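Local coordinates for DNA repair protein PprA (Deinococcus deserti, PDB 6MC8) that binds DNA in the radiation-induced response to DNA damage, forming filaments and taking part in genome segregation, at residues L82-L87 with S128-G133; Q88-L93 with A104-G109; W140-E145 with R182-G187; E193-A198 with A258-V263. The protein carries 2 engineered substitutions. One frame throughout, in Å; residues are numbered along the deposited sequence.

Contact 1 (L82-L87 with S128-G133); sequences LGLLHL and SMQAPG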
loop_
_atom_site.group_PDB
_atom_site.type_symbol
_atom_site.label_atom_id
_atom_site.label_comp_id
_atom_site.label_asym_id
_atom_site.label_seq_id
_atom_site.Cartn_x
_atom_site.Cartn_y
_atom_site.Cartn_z
ATOM N N LEU A 82 7.886 15.169 -16.993
ATOM C CA LEU A 82 9.282 14.775 -16.999
ATOM C C LEU A 82 9.507 13.417 -16.356
ATOM O O LEU A 82 10.619 12.891 -16.429
ATOM C CB LEU A 82 10.120 15.839 -16.289
ATOM C CG LEU A 82 9.979 17.239 -16.892
ATOM C CD1 LEU A 82 10.792 18.257 -16.116
ATOM C CD2 LEU A 82 10.336 17.265 -18.364
ATOM N N GLY A 83 8.482 12.831 -15.753
ATOM C CA GLY A 83 8.644 11.561 -15.076
ATOM C C GLY A 83 9.257 11.698 -13.703
ATOM O O GLY A 83 10.049 10.842 -13.295
ATOM N N LEU A 84 8.910 12.760 -12.980
ATOM C CA LEU A 84 9.471 13.039 -11.668
ATOM C C LEU A 84 8.386 13.020 -10.597
ATOM O O LEU A 84 8.493 13.702 -9.581
ATOM C CB LEU A 84 10.200 14.379 -11.674
ATOM C CG LEU A 84 11.274 14.527 -12.752
ATOM C CD1 LEU A 84 11.949 15.888 -12.683
ATOM C CD2 LEU A 84 12.285 13.409 -12.704
ATOM N N LEU A 85 7.332 12.235 -10.830
ATOM C CA LEU A 85 6.217 12.140 -9.896
ATOM C C LEU A 85 6.567 11.348 -8.646
ATOM O O LEU A 85 5.868 11.463 -7.636
ATOM C CB LEU A 85 5.016 11.515 -10.601
ATOM C CG LEU A 85 4.391 12.377 -11.693
ATOM C CD1 LEU A 85 3.376 11.594 -12.499
ATOM C CD2 LEU A 85 3.740 13.583 -11.064
ATOM N N HIS A 86 7.627 10.546 -8.694
ATOM C CA HIS A 86 8.148 9.856 -7.524
ATOM C C HIS A 86 8.981 10.762 -6.630
ATOM O O HIS A 86 9.356 10.344 -5.530
ATOM C CB HIS A 86 8.989 8.659 -7.962
ATOM C CG HIS A 86 10.232 9.038 -8.698
ATOM N ND1 HIS A 86 10.223 9.455 -10.009
ATOM C CD2 HIS A 86 11.527 9.056 -8.306
ATOM C CE1 HIS A 86 11.456 9.724 -10.391
ATOM N NE2 HIS A 86 12.267 9.489 -9.377
ATOM N N LEU A 87 9.284 11.973 -7.075
ATOM C CA LEU A 87 10.010 12.956 -6.292
ATOM C C LEU A 87 9.035 13.995 -5.756
ATOM O O LEU A 87 7.959 14.218 -6.314
ATOM C CB LEU A 87 11.090 13.635 -7.139
ATOM C CG LEU A 87 12.143 12.720 -7.763
ATOM C CD1 LEU A 87 13.054 13.503 -8.685
ATOM C CD2 LEU A 87 12.943 11.990 -6.706
ATOM N N SER A 128 18.573 15.417 -15.591
ATOM C CA SER A 128 19.485 14.465 -14.969
ATOM C C SER A 128 18.791 13.564 -13.955
ATOM O O SER A 128 19.401 12.595 -13.494
ATOM C CB SER A 128 20.644 15.205 -14.304
ATOM O OG SER A 128 20.208 15.960 -13.195
ATOM N N MET A 129 17.543 13.857 -13.603
ATOM C CA MET A 129 16.740 13.033 -12.720
ATOM C C MET A 129 15.888 12.025 -13.476
ATOM O O MET A 129 15.261 11.170 -12.847
ATOM C CB MET A 129 15.827 13.929 -11.880
ATOM C CG MET A 129 16.545 14.996 -11.088
ATOM S SD MET A 129 15.393 16.100 -10.269
ATOM C CE MET A 129 16.517 17.341 -9.669
ATOM N N GLN A 130 15.782 12.171 -14.785
ATOM C CA GLN A 130 14.866 11.329 -15.585
ATOM C C GLN A 130 15.466 9.985 -15.986
ATOM O O GLN A 130 16.651 9.848 -15.994
ATOM C CB GLN A 130 14.505 12.006 -16.897
ATOM C CG GLN A 130 13.956 13.407 -16.806
ATOM C CD GLN A 130 13.623 13.942 -18.175
ATOM O OE1 GLN A 130 12.491 14.211 -18.496
ATOM N NE2 GLN A 130 14.613 14.082 -19.020
ATOM N N ALA A 131 14.602 9.046 -16.331
ATOM C CA ALA A 131 14.962 7.738 -16.878
ATOM C C ALA A 131 14.016 7.403 -18.023
ATOM O O ALA A 131 12.967 6.777 -17.814
ATOM C CB ALA A 131 14.922 6.652 -15.806
ATOM N N PRO A 132 14.347 7.809 -19.247
ATOM C CA PRO A 132 13.523 7.427 -20.395
ATOM C C PRO A 132 13.747 5.977 -20.790
ATOM O O PRO A 132 14.805 5.396 -20.540
ATOM C CB PRO A 132 13.997 8.372 -21.505
ATOM C CG PRO A 132 14.668 9.486 -20.800
ATOM C CD PRO A 132 15.312 8.856 -19.610
ATOM N N GLY A 133 12.733 5.396 -21.416
ATOM C CA GLY A 133 12.855 4.085 -22.001
ATOM C C GLY A 133 13.316 4.171 -23.439
ATOM O O GLY A 133 13.740 5.228 -23.913
HETATM O O HOH W 1 11.805 9.785 -15.896
HETATM O O HOH W 2 15.157 10.491 -10.097
#

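Contact 2 (Q88-L93 with A104-G109); sequences QHSARL and ALLVDG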
loop_
_atom_site.group_PDB
_atom_site.type_symbol
_atom_site.label_atom_id
_atom_site.label_comp_id
_atom_site.label_asym_id
_atom_site.label_seq_id
_atom_site.Cartn_x
_atom_site.Cartn_y
_atom_site.Cartn_z
ATOM N N GLN A 88 9.422 14.632 -4.658
ATOM C CA GLN A 88 8.615 15.670 -4.034
ATOM C C GLN A 88 9.199 17.033 -4.373
ATOM O O GLN A 88 10.369 17.299 -4.090
ATOM C CB GLN A 88 8.547 15.468 -2.521
ATOM C CG GLN A 88 7.674 16.469 -1.796
ATOM C CD GLN A 88 7.501 16.139 -0.328
ATOM O OE1 GLN A 88 8.028 15.142 0.162
ATOM N NE2 GLN A 88 6.763 16.977 0.384
ATOM N N HIS A 89 8.382 17.887 -4.981
ATOM C CA HIS A 89 8.811 19.186 -5.473
ATOM C C HIS A 89 8.316 20.284 -4.546
ATOM O O HIS A 89 7.176 20.244 -4.080
ATOM C CB HIS A 89 8.279 19.438 -6.886
ATOM C CG HIS A 89 8.746 18.442 -7.899
ATOM N ND1 HIS A 89 10.020 18.449 -8.419
ATOM C CD2 HIS A 89 8.103 17.414 -8.498
ATOM C CE1 HIS A 89 10.143 17.466 -9.290
ATOM N NE2 HIS A 89 8.994 16.822 -9.355
ATOM N N SER A 90 9.164 21.275 -4.329
ATOM C CA SER A 90 8.833 22.442 -3.478
ATOM C C SER A 90 9.651 23.663 -3.860
ATOM O O SER A 90 10.638 23.529 -4.521
ATOM C CB SER A 90 8.953 22.173 -2.034
ATOM O OG SER A 90 10.241 21.789 -1.721
ATOM N N ALA A 91 9.169 24.822 -3.467
ATOM C CA ALA A 91 9.901 26.063 -3.736
ATOM C C ALA A 91 9.998 26.865 -2.448
ATOM O O ALA A 91 9.173 26.678 -1.557
ATOM C CB ALA A 91 9.230 26.846 -4.811
ATOM N N ARG A 92 11.080 27.618 -2.334
ATOM C CA ARG A 92 11.277 28.518 -1.208
ATOM C C ARG A 92 11.842 29.835 -1.714
ATOM O O ARG A 92 12.535 29.882 -2.731
ATOM C CB ARG A 92 12.207 27.919 -0.141
ATOM C CG ARG A 92 11.569 26.805 0.664
ATOM C CD ARG A 92 12.522 26.181 1.653
ATOM N NE ARG A 92 11.893 25.057 2.339
ATOM C CZ ARG A 92 12.523 24.247 3.179
ATOM N NH1 ARG A 92 13.809 24.427 3.439
ATOM N NH2 ARG A 92 11.867 23.251 3.752
ATOM N N LEU A 93 11.528 30.905 -0.993
ATOM C CA LEU A 93 11.998 32.228 -1.363
ATOM C C LEU A 93 13.416 32.456 -0.866
ATOM O O LEU A 93 13.805 31.973 0.200
ATOM C CB LEU A 93 11.079 33.304 -0.793
ATOM C CG LEU A 93 9.677 33.439 -1.371
ATOM C CD1 LEU A 93 8.888 34.430 -0.548
ATOM C CD2 LEU A 93 9.755 33.892 -2.810
ATOM N N ALA A 104 14.502 29.287 -4.837
ATOM C CA ALA A 104 15.147 27.984 -4.838
ATOM C C ALA A 104 14.131 26.904 -5.176
ATOM O O ALA A 104 13.024 26.893 -4.633
ATOM C CB ALA A 104 15.793 27.695 -3.484
ATOM N N LEU A 105 14.510 26.003 -6.073
ATOM C CA LEU A 105 13.661 24.894 -6.483
ATOM C C LEU A 105 14.155 23.631 -5.795
ATOM O O LEU A 105 15.309 23.233 -5.977
ATOM C CB LEU A 105 13.679 24.733 -8.001
ATOM C CG LEU A 105 13.118 25.912 -8.790
ATOM C CD1 LEU A 105 13.327 25.701 -10.271
ATOM C CD2 LEU A 105 11.647 26.111 -8.482
ATOM N N LEU A 106 13.289 23.006 -5.009
ATOM C CA LEU A 106 13.690 21.908 -4.146
ATOM C C LEU A 106 13.138 20.582 -4.648
ATOM O O LEU A 106 12.032 20.510 -5.187
ATOM C CB LEU A 106 13.238 22.141 -2.701
ATOM C CG LEU A 106 14.042 23.055 -1.772
ATOM C CD1 LEU A 106 13.872 24.523 -2.095
ATOM C CD2 LEU A 106 13.646 22.793 -0.338
ATOM N N VAL A 107 13.940 19.536 -4.475
ATOM C CA VAL A 107 13.549 18.161 -4.756
ATOM C C VAL A 107 13.863 17.338 -3.519
ATOM O O VAL A 107 15.032 17.237 -3.125
ATOM C CB VAL A 107 14.268 17.578 -5.984
ATOM C CG1 VAL A 107 13.959 16.104 -6.112
ATOM C CG2 VAL A 107 13.851 18.303 -7.239
ATOM N N ASP A 108 12.819 16.755 -2.917
ATOM C CA ASP A 108 12.894 15.941 -1.697
ATOM C C ASP A 108 13.547 16.699 -0.543
ATOM O O ASP A 108 14.295 16.134 0.255
ATOM C CB ASP A 108 13.608 14.609 -1.948
ATOM C CG ASP A 108 12.793 13.654 -2.793
ATOM O OD1 ASP A 108 11.551 13.739 -2.763
ATOM O OD2 ASP A 108 13.393 12.803 -3.471
ATOM N N GLY A 109 13.262 17.995 -0.458
ATOM C CA GLY A 109 13.745 18.822 0.623
ATOM C C GLY A 109 15.088 19.483 0.403
ATOM O O GLY A 109 15.512 20.277 1.250
HETATM O O HOH W 3 10.768 19.196 -1.812
HETATM O O HOH W 4 11.513 20.981 -7.935
#

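Contact 3 (W140-E145 with R182-G187); sequences WGILPE and RTWRQG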
loop_
_atom_site.group_PDB
_atom_site.type_symbol
_atom_site.label_atom_id
_atom_site.label_comp_id
_atom_site.label_asym_id
_atom_site.label_seq_id
_atom_site.Cartn_x
_atom_site.Cartn_y
_atom_site.Cartn_z
ATOM N N TRP A 140 10.455 5.353 -14.620
ATOM C CA TRP A 140 10.251 5.352 -13.180
ATOM C C TRP A 140 8.807 5.020 -12.842
ATOM O O TRP A 140 7.878 5.397 -13.561
ATOM C CB TRP A 140 10.582 6.707 -12.550
ATOM C CG TRP A 140 11.991 7.203 -12.643
ATOM C CD1 TRP A 140 12.414 8.322 -13.286
ATOM C CD2 TRP A 140 13.162 6.583 -12.107
ATOM N NE1 TRP A 140 13.767 8.463 -13.152
ATOM C CE2 TRP A 140 14.253 7.403 -12.438
ATOM C CE3 TRP A 140 13.394 5.422 -11.370
ATOM C CZ2 TRP A 140 15.556 7.095 -12.067
ATOM C CZ3 TRP A 140 14.684 5.121 -11.001
ATOM C CH2 TRP A 140 15.749 5.952 -11.349
ATOM N N GLY A 141 8.625 4.306 -11.739
ATOM C CA GLY A 141 7.323 4.219 -11.132
ATOM C C GLY A 141 7.029 5.440 -10.282
ATOM O O GLY A 141 7.916 6.057 -9.704
ATOM N N ILE A 142 5.748 5.794 -10.226
ATOM C CA ILE A 142 5.315 6.929 -9.420
ATOM C C ILE A 142 5.351 6.570 -7.942
ATOM O O ILE A 142 5.860 7.326 -7.107
ATOM C CB ILE A 142 3.913 7.374 -9.863
ATOM C CG1 ILE A 142 3.949 7.748 -11.338
ATOM C CG2 ILE A 142 3.423 8.527 -9.018
ATOM C CD1 ILE A 142 2.617 7.906 -11.941
ATOM N N LEU A 143 4.822 5.406 -7.605
ATOM C CA LEU A 143 4.889 4.863 -6.262
ATOM C C LEU A 143 6.310 4.385 -5.975
ATOM O O LEU A 143 7.160 4.361 -6.867
ATOM C CB LEU A 143 3.868 3.734 -6.135
ATOM C CG LEU A 143 2.397 4.110 -6.262
ATOM C CD1 LEU A 143 1.556 2.873 -6.111
ATOM C CD2 LEU A 143 2.019 5.150 -5.242
ATOM N N PRO A 144 6.620 4.011 -4.730
ATOM C CA PRO A 144 7.869 3.284 -4.482
ATOM C C PRO A 144 7.904 1.942 -5.199
ATOM O O PRO A 144 6.887 1.434 -5.677
ATOM C CB PRO A 144 7.878 3.107 -2.964
ATOM C CG PRO A 144 7.138 4.271 -2.472
ATOM C CD PRO A 144 6.055 4.524 -3.464
ATOM N N GLU A 145 9.114 1.382 -5.266
ATOM C CA GLU A 145 9.410 0.245 -6.132
ATOM C C GLU A 145 8.612 -0.982 -5.732
ATOM O O GLU A 145 8.772 -1.516 -4.633
ATOM C CB GLU A 145 10.908 -0.066 -6.109
ATOM C CG GLU A 145 11.324 -1.130 -7.116
ATOM C CD GLU A 145 12.825 -1.360 -7.156
ATOM O OE1 GLU A 145 13.551 -0.725 -6.366
ATOM O OE2 GLU A 145 13.282 -2.173 -7.985
ATOM N N ARG A 182 -1.814 5.997 -17.650
ATOM C CA ARG A 182 -1.607 5.145 -16.490
ATOM C C ARG A 182 -2.403 5.678 -15.308
ATOM O O ARG A 182 -2.722 6.865 -15.234
ATOM C CB ARG A 182 -0.122 5.021 -16.126
ATOM C CG ARG A 182 0.578 6.313 -15.772
ATOM C CD ARG A 182 2.047 6.042 -15.560
ATOM N NE ARG A 182 2.832 7.248 -15.349
ATOM C CZ ARG A 182 4.141 7.251 -15.139
ATOM N NH1 ARG A 182 4.805 6.110 -15.107
ATOM N NH2 ARG A 182 4.788 8.390 -14.965
ATOM N N THR A 183 -2.720 4.778 -14.384
ATOM C CA THR A 183 -3.588 5.049 -13.249
ATOM C C THR A 183 -2.923 4.537 -11.980
ATOM O O THR A 183 -2.367 3.437 -11.972
ATOM C CB THR A 183 -4.963 4.381 -13.460
ATOM O OG1 THR A 183 -5.620 4.985 -14.581
ATOM C CG2 THR A 183 -5.850 4.481 -12.224
ATOM N N TRP A 184 -2.957 5.339 -10.917
ATOM C CA TRP A 184 -2.380 4.897 -9.659
ATOM C C TRP A 184 -3.154 5.476 -8.485
ATOM O O TRP A 184 -3.783 6.530 -8.589
ATOM C CB TRP A 184 -0.895 5.268 -9.573
ATOM C CG TRP A 184 -0.570 6.719 -9.396
ATOM C CD1 TRP A 184 -0.206 7.335 -8.240
ATOM C CD2 TRP A 184 -0.605 7.739 -10.398
ATOM N NE1 TRP A 184 0.018 8.665 -8.461
ATOM C CE2 TRP A 184 -0.225 8.943 -9.778
ATOM C CE3 TRP A 184 -0.919 7.752 -11.760
ATOM C CZ2 TRP A 184 -0.138 10.144 -10.473
ATOM C CZ3 TRP A 184 -0.836 8.946 -12.444
ATOM C CH2 TRP A 184 -0.456 10.125 -11.799
ATOM N N ARG A 185 -3.113 4.752 -7.370
ATOM C CA ARG A 185 -3.637 5.208 -6.091
ATOM C C ARG A 185 -2.494 5.319 -5.093
ATOM O O ARG A 185 -1.657 4.419 -5.003
ATOM C CB ARG A 185 -4.721 4.263 -5.552
ATOM C CG ARG A 185 -5.217 4.632 -4.155
ATOM C CD ARG A 185 -6.344 3.765 -3.641
ATOM N NE ARG A 185 -7.601 4.063 -4.307
ATOM C CZ ARG A 185 -8.261 3.206 -5.067
ATOM N NH1 ARG A 185 -7.787 1.986 -5.250
ATOM N NH2 ARG A 185 -9.398 3.565 -5.637
ATOM N N GLN A 186 -2.448 6.430 -4.364
ATOM C CA GLN A 186 -1.531 6.595 -3.245
ATOM C C GLN A 186 -2.337 7.087 -2.052
ATOM O O GLN A 186 -2.714 8.261 -1.995
ATOM C CB GLN A 186 -0.398 7.561 -3.577
ATOM C CG GLN A 186 0.668 7.604 -2.509
ATOM C CD GLN A 186 1.800 8.528 -2.861
ATOM O OE1 GLN A 186 1.759 9.216 -3.877
ATOM N NE2 GLN A 186 2.830 8.543 -2.031
ATOM N N GLY A 187 -2.602 6.190 -1.108
ATOM C CA GLY A 187 -3.412 6.522 0.043
ATOM C C GLY A 187 -4.878 6.641 -0.297
ATOM O O GLY A 187 -5.512 5.661 -0.694
#

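Contact 4 (E193-A198 with A258-V263); sequences EVHRPA and AVSSAV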
loop_
_atom_site.group_PDB
_atom_site.type_symbol
_atom_site.label_atom_id
_atom_site.label_comp_id
_atom_site.label_asym_id
_atom_site.label_seq_id
_atom_site.Cartn_x
_atom_site.Cartn_y
_atom_site.Cartn_z
ATOM N N GLU A 193 -2.799 9.758 -15.307
ATOM C CA GLU A 193 -1.959 10.590 -16.153
ATOM C C GLU A 193 -2.260 10.258 -17.603
ATOM O O GLU A 193 -2.412 9.088 -17.952
ATOM C CB GLU A 193 -0.476 10.362 -15.853
ATOM C CG GLU A 193 0.470 11.229 -16.662
ATOM C CD GLU A 193 1.918 10.958 -16.353
ATOM O OE1 GLU A 193 2.197 10.066 -15.533
ATOM O OE2 GLU A 193 2.784 11.637 -16.928
ATOM N N VAL A 194 -2.367 11.286 -18.434
ATOM C CA VAL A 194 -2.514 11.146 -19.876
ATOM C C VAL A 194 -1.350 11.876 -20.528
ATOM O O VAL A 194 -1.157 13.072 -20.296
ATOM C CB VAL A 194 -3.870 11.693 -20.352
ATOM C CG1 VAL A 194 -3.898 11.830 -21.838
ATOM C CG2 VAL A 194 -4.979 10.770 -19.915
ATOM N N HIS A 195 -0.578 11.159 -21.337
ATOM C CA HIS A 195 0.713 11.631 -21.820
ATOM C C HIS A 195 0.804 11.540 -23.335
ATOM O O HIS A 195 0.622 10.464 -23.907
ATOM C CB HIS A 195 1.836 10.816 -21.195
ATOM C CG HIS A 195 3.202 11.203 -21.658
ATOM N ND1 HIS A 195 3.851 12.328 -21.206
ATOM C CD2 HIS A 195 4.047 10.605 -22.528
ATOM C CE1 HIS A 195 5.037 12.408 -21.780
ATOM N NE2 HIS A 195 5.178 11.377 -22.589
ATOM N N ARG A 196 1.110 12.662 -23.974
ATOM C CA ARG A 196 1.507 12.688 -25.380
ATOM C C ARG A 196 2.879 13.343 -25.441
ATOM O O ARG A 196 3.028 14.483 -24.958
ATOM C CB ARG A 196 0.510 13.438 -26.255
ATOM C CG ARG A 196 0.834 13.319 -27.733
ATOM C CD ARG A 196 -0.071 14.150 -28.611
ATOM N NE ARG A 196 -1.454 13.709 -28.580
ATOM C CZ ARG A 196 -2.444 14.424 -28.067
ATOM N NH1 ARG A 196 -2.194 15.609 -27.540
ATOM N NH2 ARG A 196 -3.678 13.956 -28.081
ATOM N N PRO A 197 3.885 12.675 -26.005
ATOM C CA PRO A 197 5.266 13.173 -25.912
ATOM C C PRO A 197 5.492 14.463 -26.686
ATOM O O PRO A 197 5.076 14.605 -27.837
ATOM C CB PRO A 197 6.088 12.022 -26.497
ATOM C CG PRO A 197 5.233 10.835 -26.337
ATOM C CD PRO A 197 3.840 11.308 -26.539
ATOM N N ALA A 198 6.161 15.408 -26.033
ATOM C CA ALA A 198 6.461 16.699 -26.626
ATOM C C ALA A 198 7.744 17.241 -26.019
ATOM O O ALA A 198 7.890 17.290 -24.797
ATOM C CB ALA A 198 5.318 17.694 -26.414
ATOM N N ALA A 258 8.064 22.120 -22.216
ATOM C CA ALA A 258 6.883 21.889 -23.027
ATOM C C ALA A 258 5.878 21.068 -22.235
ATOM O O ALA A 258 6.233 20.361 -21.292
ATOM C CB ALA A 258 7.232 21.181 -24.340
ATOM N N VAL A 259 4.614 21.172 -22.634
ATOM C CA VAL A 259 3.540 20.385 -22.038
ATOM C C VAL A 259 3.472 19.032 -22.727
ATOM O O VAL A 259 3.325 18.954 -23.949
ATOM C CB VAL A 259 2.193 21.117 -22.140
ATOM C CG1 VAL A 259 1.055 20.207 -21.724
ATOM C CG2 VAL A 259 2.198 22.328 -21.266
ATOM N N SER A 260 3.572 17.964 -21.939
ATOM C CA SER A 260 3.429 16.616 -22.459
ATOM C C SER A 260 2.441 15.753 -21.688
ATOM O O SER A 260 2.059 14.695 -22.192
ATOM C CB SER A 260 4.788 15.900 -22.494
ATOM O OG SER A 260 5.273 15.652 -21.193
ATOM N N SER A 261 2.006 16.164 -20.501
ATOM C CA SER A 261 1.094 15.350 -19.717
ATOM C C SER A 261 -0.008 16.213 -19.120
ATOM O O SER A 261 -0.008 17.438 -19.241
ATOM C CB SER A 261 1.823 14.588 -18.605
ATOM O OG SER A 261 2.699 13.616 -19.136
ATOM N N ALA A 262 -0.966 15.537 -18.495
ATOM C CA ALA A 262 -2.019 16.154 -17.708
ATOM C C ALA A 262 -2.502 15.135 -16.691
ATOM O O ALA A 262 -2.780 13.986 -17.042
ATOM C CB ALA A 262 -3.181 16.633 -18.582
ATOM N N VAL A 263 -2.589 15.550 -15.431
ATOM C CA VAL A 263 -2.906 14.655 -14.326
ATOM C C VAL A 263 -4.192 15.125 -13.658
ATOM O O VAL A 263 -4.335 16.307 -13.331
ATOM C CB VAL A 263 -1.747 14.593 -13.309
ATOM C CG1 VAL A 263 -2.085 13.670 -12.156
ATOM C CG2 VAL A 263 -0.463 14.153 -13.982
#

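Contact 1 (L82-L87 with S128-G133)
Leu84 and Leu87 both pack on the side chain of Met129, which supplies the apolar part of the contact. Met129 sets off with CG beside its backbone N (chi1 -56°) and then runs extended, so that its near end serves one leucine and its sulfur the other. Methyl CD2 of Leu84 meets CB of Met129 at 3.7 Å, the two side chains crossing at about a right angle. Farther out, CD1 of Leu87 lies 3.8 Å from SD of Met129. The aliphatic start of Gln130 lies against the backbone of Leu82, its CG 3.4 Å from Leu82 O. The polar links across the contact run through two waters. One water accepts from Ala131 N at 2.9 Å and returns a weak bond to Gly83 O at 3.3 Å. A second donates to Met129 O at 2.8 Å and is hydrogen-bonded to His86 NE2 at 3.1 Å, lying at the edge of the imidazole in its plane; CG of Leu87 lies over one face of that ring, toward its rim. A type I turn from Leu84 to Leu87, closed by Leu87 N to Leu84 O, carries His86 and the two leucines that meet Met129. The contact thus joins the loop leaving helix 62-80 to the loop leaving helix 119-127, with Tyr126 of the latter helix against Leu82 and Leu84, and Val107 of strand 100-107 against Leu87 and Met129.

Contact 2 (Q88-L93 with A104-G109)
Ser90 turns OG into the position between its backbone N and carbonyl carbon (chi1 59°), where it meets CB of Leu106 at 3.2 Å. Arg92, with CG beside its own N (chi1 -73°) and the chain extended to NE, reaches back across Leu106 at about a right angle and lays one face of its guanidinium on methyl CD2; Arg92 NE and Leu106 CD2 are 3.9 Å apart. On the other face of the sheet, His89 and Val107 lie side by side, ND1 of the histidine 4.0 Å from CG2 of the valine. Between the faces runs the backbone ladder. Ser90 and Leu106 exchange two bonds, the shorter from Leu106 N to Ser90 O at 2.7 Å, and Arg92 and Ala104 form the next such pair. Just beyond the paired strand residues, Asp108 N donates to Gln88 O at 2.8 Å, and the carboxylate of Asp108 bends back so that OD1 accepts from Gln88 N at 3.0 Å, from above the carboxylate plane. Two waters fill in: one joins Gln88 O, Ser90 OG and Gly109 N; the other links His89 ND1, at 3.0 Å, to Leu106 O. Ala91 and Leu105 continue the His89 face, which packs on helices 62-80 and 119-127 through Leu69 and Ile122, while His77 stacks on His89. The two strand segments, their N-to-C directions 150° apart, form an antiparallel beta hairpin, and Asp108 and Gly109, both at positive phi, turn the chain into strand 110-114, completing a three-stranded meander.

Contact 3 (W140-E145 with R182-G187)
Ile142 wedges CD1 between the flat groups of Arg182 and Trp184. This methyl makes a CH-pi contact, 3.4 Å from the centroid of the six-membered ring of Trp184 and only 7° off the ring normal, while CG2 lies over the same face at the pyrrole end, 3.5 Å from NE1 of Trp184. The same CD1 sits over a face of the Arg182 guanidinium, 3.5 Å from its NE. Both partners hold CG between the backbone N and the carbonyl carbon (chi1 71° for Trp184), and the strand turns both side chains to the loop. With an alanine in place of Trp184 the face under CD1 and CG2 of Ile142 is gone, which is likely to open a gap between the loop and the strand. Farther along the strand, the side chains of Leu143 and Gln186 slide past each other in opposite directions, with Leu143 CD2 3.8 Å from Gln186 CB. Methyl CD1 of Leu143 packs on a backbone carbonyl, 3.7 Å from Arg185 O. Polar contact across the segments is slight; Trp140 O lies near the guanidinium plane of Arg182, 3.5 Å from NH1. The main partner of Arg182 is Glu193, in a salt bridge through NE. The loop backbone is tied down by Glu169, whose carboxylate accepts from the N atoms of Ile142 and Leu143, and Arg166 of the second subunit bonds to Pro144 O. The arrangement is a loop packed over one face of the four-stranded antiparallel sheet, at strand 179-186 and running at 39° to it, beside the dimer partner.

Contact 4 (E193-A198 with A258-V263)
Ser261 OG is held by two residues of the facing strand, Glu193 and His195: it donates to Glu193 OE2 at 3.0 Å, using the anti lone pair of that oxygen, and accepts from His195 ND1 at 2.7 Å. The second bond is fairly straight, 160° at the hydrogen, and the hydroxyl lies close to the imidazole plane. With CG anti to its backbone N (chi1 178°), His195 turns ND1 to the serine and brings CE1 to 3.3 Å from Ser260 OG. A leucine in place of His195 would probably leave Ser261 OG without its donor and its hydroxyl freer to turn away from Glu193. Beside these groups CG of Glu193 touches CG2 of Val263 at 4.1 Å. The backbones form the antiparallel pairing of strands 189-195 and 261-267, which places the latter at the margin of the four-stranded sheet. Val194 N donates to Ala262 O at 3.1 Å, while the return bond from Ala262 N is weak. Past the strand end Arg196 N still reaches Ser260 O at 2.9 Å, and Ala198 CB comes to 3.4 Å from Val259 O. A second shell fixes these groups. Arg182 takes the other carboxylate oxygen of Glu193, Trp172 meets the His195 ring, and Ser260 OG is bonded to Trp80 O. On the opposite face Val194 packs on Ala284 and Leu288 of helix 274-304, and Arg196 reaches Asp289 and Gln292 of that helix.

From the N terminus, contact 1 comes first, joining the loop after helix 62-80 to the one after helix 119-127. Contact 2, the hairpin of strands 89-95 and 100-107, lies wholly within that span, and Leu87 and Met129 of contact 1 pack against its Val107. Once 128-133 has passed, contact 3 closes a further loop, carrying helix 156-163 and strand 168-176, on strand 179-186. Contact 4 then brackets helices 200-213, 218-237 and 245-250 before strand 261-267 joins the sheet. Contacts 1, 3 and 4 follow in series and none cross. Trp140 NE1 probably hydrogen-bonds to Met129 O and Leu85 touches Glu193, so contact 1 bridges the three-stranded and four-stranded sheets.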